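Local coordinates for protein Azi13 (Streptomyces sahachiroi, PDB 5HMB) that probably acts as a PaaI-family thioesterase of the hotdog fold in the biosynthesis of azinomycin, at residues Glu23-Asp28 and Ala64-Gly69; Ala32-Arg37 and Gly92-Thr97. One frame throughout, in Å; residues are numbered along the deposited sequence.

Contact 1 of 2, residues Glu23-Asp28 and Ala64-Gly69; sequences ERIDPD and ADRWLG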
# COMPACT_ATOMS: atom_id res chain seq x y z
N GLU A 23 12.46 9.95 -21.96
CA GLU A 23 13.55 9.44 -22.78
C GLU A 23 13.17 8.17 -23.50
O GLU A 23 13.70 7.88 -24.58
CB GLU A 23 14.78 9.19 -21.89
CG GLU A 23 16.07 8.80 -22.62
CD GLU A 23 16.63 9.92 -23.48
OE1 GLU A 23 17.38 9.61 -24.43
OE2 GLU A 23 16.31 11.10 -23.22
N ARG A 24 12.25 7.39 -22.93
CA ARG A 24 11.89 6.11 -23.53
C ARG A 24 10.49 5.74 -23.05
O ARG A 24 10.18 5.90 -21.87
CB ARG A 24 12.89 5.02 -23.14
CG ARG A 24 12.52 3.63 -23.60
CD ARG A 24 13.32 2.57 -22.88
NE ARG A 24 14.74 2.58 -23.25
CZ ARG A 24 15.23 1.99 -24.33
NH1 ARG A 24 16.53 2.04 -24.58
NH2 ARG A 24 14.42 1.35 -25.17
N ILE A 25 9.66 5.28 -23.98
CA ILE A 25 8.34 4.75 -23.65
C ILE A 25 8.12 3.49 -24.47
O ILE A 25 7.56 3.54 -25.57
CB ILE A 25 7.20 5.75 -23.91
CG1 ILE A 25 7.45 7.08 -23.22
CG2 ILE A 25 5.85 5.15 -23.45
CD1 ILE A 25 6.31 8.05 -23.34
N ASP A 26 8.56 2.36 -23.95
CA ASP A 26 8.40 1.08 -24.61
C ASP A 26 7.31 0.27 -23.93
O ASP A 26 6.88 0.60 -22.82
CB ASP A 26 9.73 0.32 -24.59
CG ASP A 26 10.86 1.13 -25.20
OD1 ASP A 26 10.56 2.11 -25.92
OD2 ASP A 26 12.04 0.79 -24.95
N PRO A 27 6.81 -0.79 -24.57
CA PRO A 27 5.84 -1.66 -23.90
C PRO A 27 6.38 -2.34 -22.65
O PRO A 27 5.61 -2.98 -21.92
CB PRO A 27 5.49 -2.70 -24.98
CG PRO A 27 5.89 -2.07 -26.27
CD PRO A 27 7.06 -1.21 -25.96
N ASP A 28 7.67 -2.22 -22.36
CA ASP A 28 8.26 -2.92 -21.23
C ASP A 28 9.07 -2.01 -20.31
O ASP A 28 9.68 -2.51 -19.36
CB ASP A 28 9.13 -4.07 -21.74
CG ASP A 28 10.29 -3.57 -22.58
OD1 ASP A 28 10.26 -2.40 -23.01
OD2 ASP A 28 11.24 -4.36 -22.81
N ALA A 64 2.20 1.62 -19.27
CA ALA A 64 1.03 0.75 -19.35
C ALA A 64 0.24 1.00 -20.63
O ALA A 64 -0.21 0.06 -21.29
CB ALA A 64 0.12 0.97 -18.14
N ASP A 65 0.05 2.28 -20.97
CA ASP A 65 -0.64 2.66 -22.19
C ASP A 65 0.08 2.11 -23.41
O ASP A 65 -0.54 1.49 -24.29
CB ASP A 65 -0.72 4.19 -22.25
CG ASP A 65 -1.96 4.68 -22.93
OD1 ASP A 65 -3.05 4.12 -22.66
OD2 ASP A 65 -1.84 5.62 -23.74
N ARG A 66 1.40 2.30 -23.46
CA ARG A 66 2.20 1.80 -24.58
C ARG A 66 2.18 0.28 -24.67
O ARG A 66 2.27 -0.28 -25.77
CB ARG A 66 3.63 2.33 -24.45
CG ARG A 66 4.59 1.91 -25.57
CD ARG A 66 4.16 2.40 -26.95
NE ARG A 66 5.07 1.94 -28.00
CZ ARG A 66 4.96 0.78 -28.64
NH1 ARG A 66 3.96 -0.05 -28.36
NH2 ARG A 66 5.85 0.44 -29.57
N TRP A 67 2.03 -0.42 -23.54
CA TRP A 67 1.94 -1.87 -23.60
C TRP A 67 0.56 -2.34 -24.07
O TRP A 67 0.45 -3.36 -24.76
CB TRP A 67 2.26 -2.49 -22.24
CG TRP A 67 2.14 -4.00 -22.25
CD1 TRP A 67 3.12 -4.90 -22.61
CD2 TRP A 67 0.99 -4.78 -21.90
NE1 TRP A 67 2.63 -6.19 -22.50
CE2 TRP A 67 1.33 -6.14 -22.07
CE3 TRP A 67 -0.30 -4.47 -21.46
CZ2 TRP A 67 0.44 -7.18 -21.80
CZ3 TRP A 67 -1.17 -5.49 -21.20
CH2 TRP A 67 -0.81 -6.83 -21.38
N LEU A 68 -0.50 -1.65 -23.66
CA LEU A 68 -1.83 -2.05 -24.09
C LEU A 68 -2.06 -1.69 -25.56
O LEU A 68 -2.75 -2.42 -26.27
CB LEU A 68 -2.90 -1.42 -23.19
CG LEU A 68 -4.31 -2.02 -23.25
CD1 LEU A 68 -4.30 -3.50 -22.86
CD2 LEU A 68 -5.28 -1.24 -22.36
N GLY A 69 -1.46 -0.60 -26.02
CA GLY A 69 -1.56 -0.23 -27.43
C GLY A 69 -2.99 0.00 -27.85
O GLY A 69 -3.85 0.42 -27.07
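Pro27 and Arg66 lie alongside each other, their side chains running the same way, and the pyrrolidine ring is laid against the guanidinium group. CG of Pro27 sits 3.4 Å above the plane of the Arg66 guanidinium, displaced from its middle toward the rim, and is 3.5 Å from NH1. The arginine chain reaches this place in two steps: CG leaves anti to the backbone N (chi1 180°), and a bend at chi2 (62°) then carries the outer part over the proline. At that bend Arg66 CG passes 3.4 Å from the carbonyl oxygen of Ile25. Nearer the helix, Arg66 CB packs on the methyl CG2 of Ile25 at 3.7 Å, the two side chains at a slant.

The other flank belongs to Trp67. Its CA is 3.9 Å from the CA of Pro27, so the two backbones are very close here. The indole presents its edge: Trp67 CD1 is 3.2 Å from Pro27 O, which lies near the ring plane, and 4.0 Å from Pro27 CB. That carbonyl also receives a weak hydrogen bond from Arg103, a residue that packs on Trp67 as well. A sulfate ion, probably from the crystallisation liquor, lies about 5 Å from the Trp67 side chain.

In the hotdog fold a long helix is wrapped by a curved antiparallel sheet; here Ile25 to Pro27, where the chain leaves strand 21-26, meet the last turn of helix 49-68. The two segments exchange no hydrogen bond or salt bridge. Their cohesion therefore rests on packing: the guanidinium gains van der Waals contact with Pro27, while Asp26, too far for a salt bridge, could add at most a weak long-range attraction; Arg66 is exposed, so solvent probably shares its charge.

Contact 2 of 2, residues Ala32-Arg37 and Gly92-Thr97; sequences AYWSVR and GRLTST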
# COMPACT_ATOMS: atom_id res chain seq x y z
N ALA A 32 11.80 8.77 -17.64
CA ALA A 32 11.63 10.21 -17.75
C ALA A 32 12.59 10.92 -16.81
O ALA A 32 12.89 10.42 -15.72
CB ALA A 32 10.19 10.64 -17.43
N TYR A 33 13.06 12.08 -17.24
CA TYR A 33 13.91 12.95 -16.45
C TYR A 33 13.09 14.14 -15.99
O TYR A 33 12.15 14.56 -16.67
CB TYR A 33 15.13 13.44 -17.24
CG TYR A 33 15.98 12.34 -17.83
CD1 TYR A 33 16.80 11.56 -17.02
CD2 TYR A 33 15.96 12.07 -19.20
CE1 TYR A 33 17.59 10.55 -17.55
CE2 TYR A 33 16.75 11.06 -19.74
CZ TYR A 33 17.56 10.30 -18.90
OH TYR A 33 18.34 9.30 -19.42
N TRP A 34 13.46 14.69 -14.84
CA TRP A 34 12.81 15.88 -14.30
C TRP A 34 13.68 16.41 -13.17
O TRP A 34 14.68 15.80 -12.78
CB TRP A 34 11.40 15.57 -13.82
CG TRP A 34 11.33 14.49 -12.78
CD1 TRP A 34 11.62 13.16 -12.95
CD2 TRP A 34 10.93 14.64 -11.41
NE1 TRP A 34 11.42 12.48 -11.76
CE2 TRP A 34 11.00 13.37 -10.80
CE3 TRP A 34 10.51 15.73 -10.64
CZ2 TRP A 34 10.66 13.16 -9.47
CZ3 TRP A 34 10.17 15.52 -9.32
CH2 TRP A 34 10.24 14.24 -8.75
N SER A 35 13.28 17.56 -12.63
CA SER A 35 14.07 18.24 -11.62
C SER A 35 13.15 18.84 -10.57
O SER A 35 12.02 19.22 -10.86
CB SER A 35 14.92 19.35 -12.23
OG SER A 35 15.50 20.12 -11.19
N VAL A 36 13.66 18.91 -9.33
CA VAL A 36 12.97 19.65 -8.28
C VAL A 36 12.99 21.14 -8.62
O VAL A 36 14.00 21.67 -9.10
CB VAL A 36 13.64 19.38 -6.92
CG1 VAL A 36 12.76 19.89 -5.81
CG2 VAL A 36 13.93 17.90 -6.75
N ARG A 37 11.87 21.81 -8.38
CA ARG A 37 11.75 23.23 -8.70
C ARG A 37 11.14 23.95 -7.51
O ARG A 37 10.52 23.33 -6.64
CB ARG A 37 10.87 23.48 -9.94
CG ARG A 37 11.38 22.91 -11.23
CD ARG A 37 10.53 23.40 -12.42
NE ARG A 37 9.11 23.52 -12.08
CZ ARG A 37 8.14 22.77 -12.60
NH1 ARG A 37 8.43 21.83 -13.49
NH2 ARG A 37 6.88 22.96 -12.24
N GLY A 92 19.63 18.29 -8.24
CA GLY A 92 19.82 18.10 -9.67
C GLY A 92 18.76 17.26 -10.34
O GLY A 92 17.58 17.33 -9.98
N ARG A 93 19.17 16.46 -11.33
CA ARG A 93 18.25 15.78 -12.24
C ARG A 93 17.85 14.40 -11.74
O ARG A 93 18.70 13.52 -11.55
CB ARG A 93 18.88 15.64 -13.63
CG ARG A 93 18.09 14.69 -14.51
CD ARG A 93 18.84 14.29 -15.76
NE ARG A 93 18.84 15.35 -16.77
CZ ARG A 93 19.22 15.17 -18.03
NH1 ARG A 93 19.63 13.97 -18.44
NH2 ARG A 93 19.18 16.18 -18.89
N LEU A 94 16.55 14.19 -11.60
CA LEU A 94 16.00 12.91 -11.18
C LEU A 94 15.61 12.09 -12.41
O LEU A 94 15.18 12.64 -13.43
CB LEU A 94 14.79 13.15 -10.27
CG LEU A 94 15.08 14.18 -9.18
CD1 LEU A 94 13.84 14.47 -8.34
CD2 LEU A 94 16.25 13.71 -8.31
N THR A 95 15.79 10.77 -12.32
CA THR A 95 15.42 9.84 -13.37
C THR A 95 14.42 8.83 -12.83
O THR A 95 14.73 8.09 -11.89
CB THR A 95 16.65 9.09 -13.90
OG1 THR A 95 17.62 10.04 -14.37
CG2 THR A 95 16.26 8.17 -15.04
N SER A 96 13.23 8.77 -13.44
CA SER A 96 12.18 7.85 -13.01
C SER A 96 11.98 6.74 -14.03
O SER A 96 11.69 7.02 -15.21
CB SER A 96 10.87 8.59 -12.76
OG SER A 96 11.07 9.57 -11.76
N THR A 97 12.08 5.50 -13.58
CA THR A 97 12.01 4.34 -14.46
C THR A 97 10.89 3.42 -14.01
O THR A 97 10.89 2.95 -12.87
CB THR A 97 13.34 3.60 -14.47
OG1 THR A 97 14.36 4.51 -14.90
CG2 THR A 97 13.29 2.40 -15.38
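Trp34 turns its indole back over the neighbouring strand, onto Leu94 and Ser96. From CB, which rises on the same face of the sheet as Ala32, Leu94 and Ser96, the chain enters the crowded position between backbone N and carbonyl carbon (chi1 58°). Trp34 CD1 then comes within 3.6 Å of the carbonyl oxygen of Leu94. Next to it, Trp34 NE1 donates to Ser96 OG (2.9 Å, 155° at the hydrogen), the oxygen lying somewhat out of the ring plane. Ser96 OG is also hydrogen-bonded to Thr114 OG1, one strand further on. Farther out, Trp34 CE2 passes Leu94 CB at 3.8 Å. The six-membered ring takes the methyl CD1 of Leu94 over its face in a CH-pi contact, and at the tip Trp34 CZ2 and Trp34 CH2 are each 3.6 Å from Leu94 CD1. Beyond the segments Val51 and Val55 of the helix pack on the indole, placing it in the hotdog core between sheet and central helix.

The strands beneath run antiparallel, with Ala32-Ser96 and Trp34-Leu94 as hydrogen-bonded pairs and Tyr33-Thr95 as a non-hydrogen-bonded pair. On the opposite face Arg93 bends at chi3 and brings NH1 3.9 Å above the centre of the Tyr33 ring, a cation-pi contact with the two planes 34° apart. Thr95 OG1 approaches the edge of the same ring, 3.2 Å from Tyr33 CD1.

The two contacts lie about 19 Å apart, centre to centre, in one hotdog unit and reach the same antiparallel sheet. Their segments alternate along the chain: 23-28, 32-37, 64-69, 92-97. Strands 21-26 and 29-35 are consecutive and adjacent, and here the contacts touch, CB of Glu23 packing 3.5 Å from CE2 of Tyr33. Contact 1 joins the turn between those two strands to the end of helix 49-68 at the surface, whereas contact 2 pairs strand 29-35 with strand 93-100 and sends Trp34 against an earlier part of that helix. The N-terminal hairpin is thus tied both to the central helix and to the rest of the sheet.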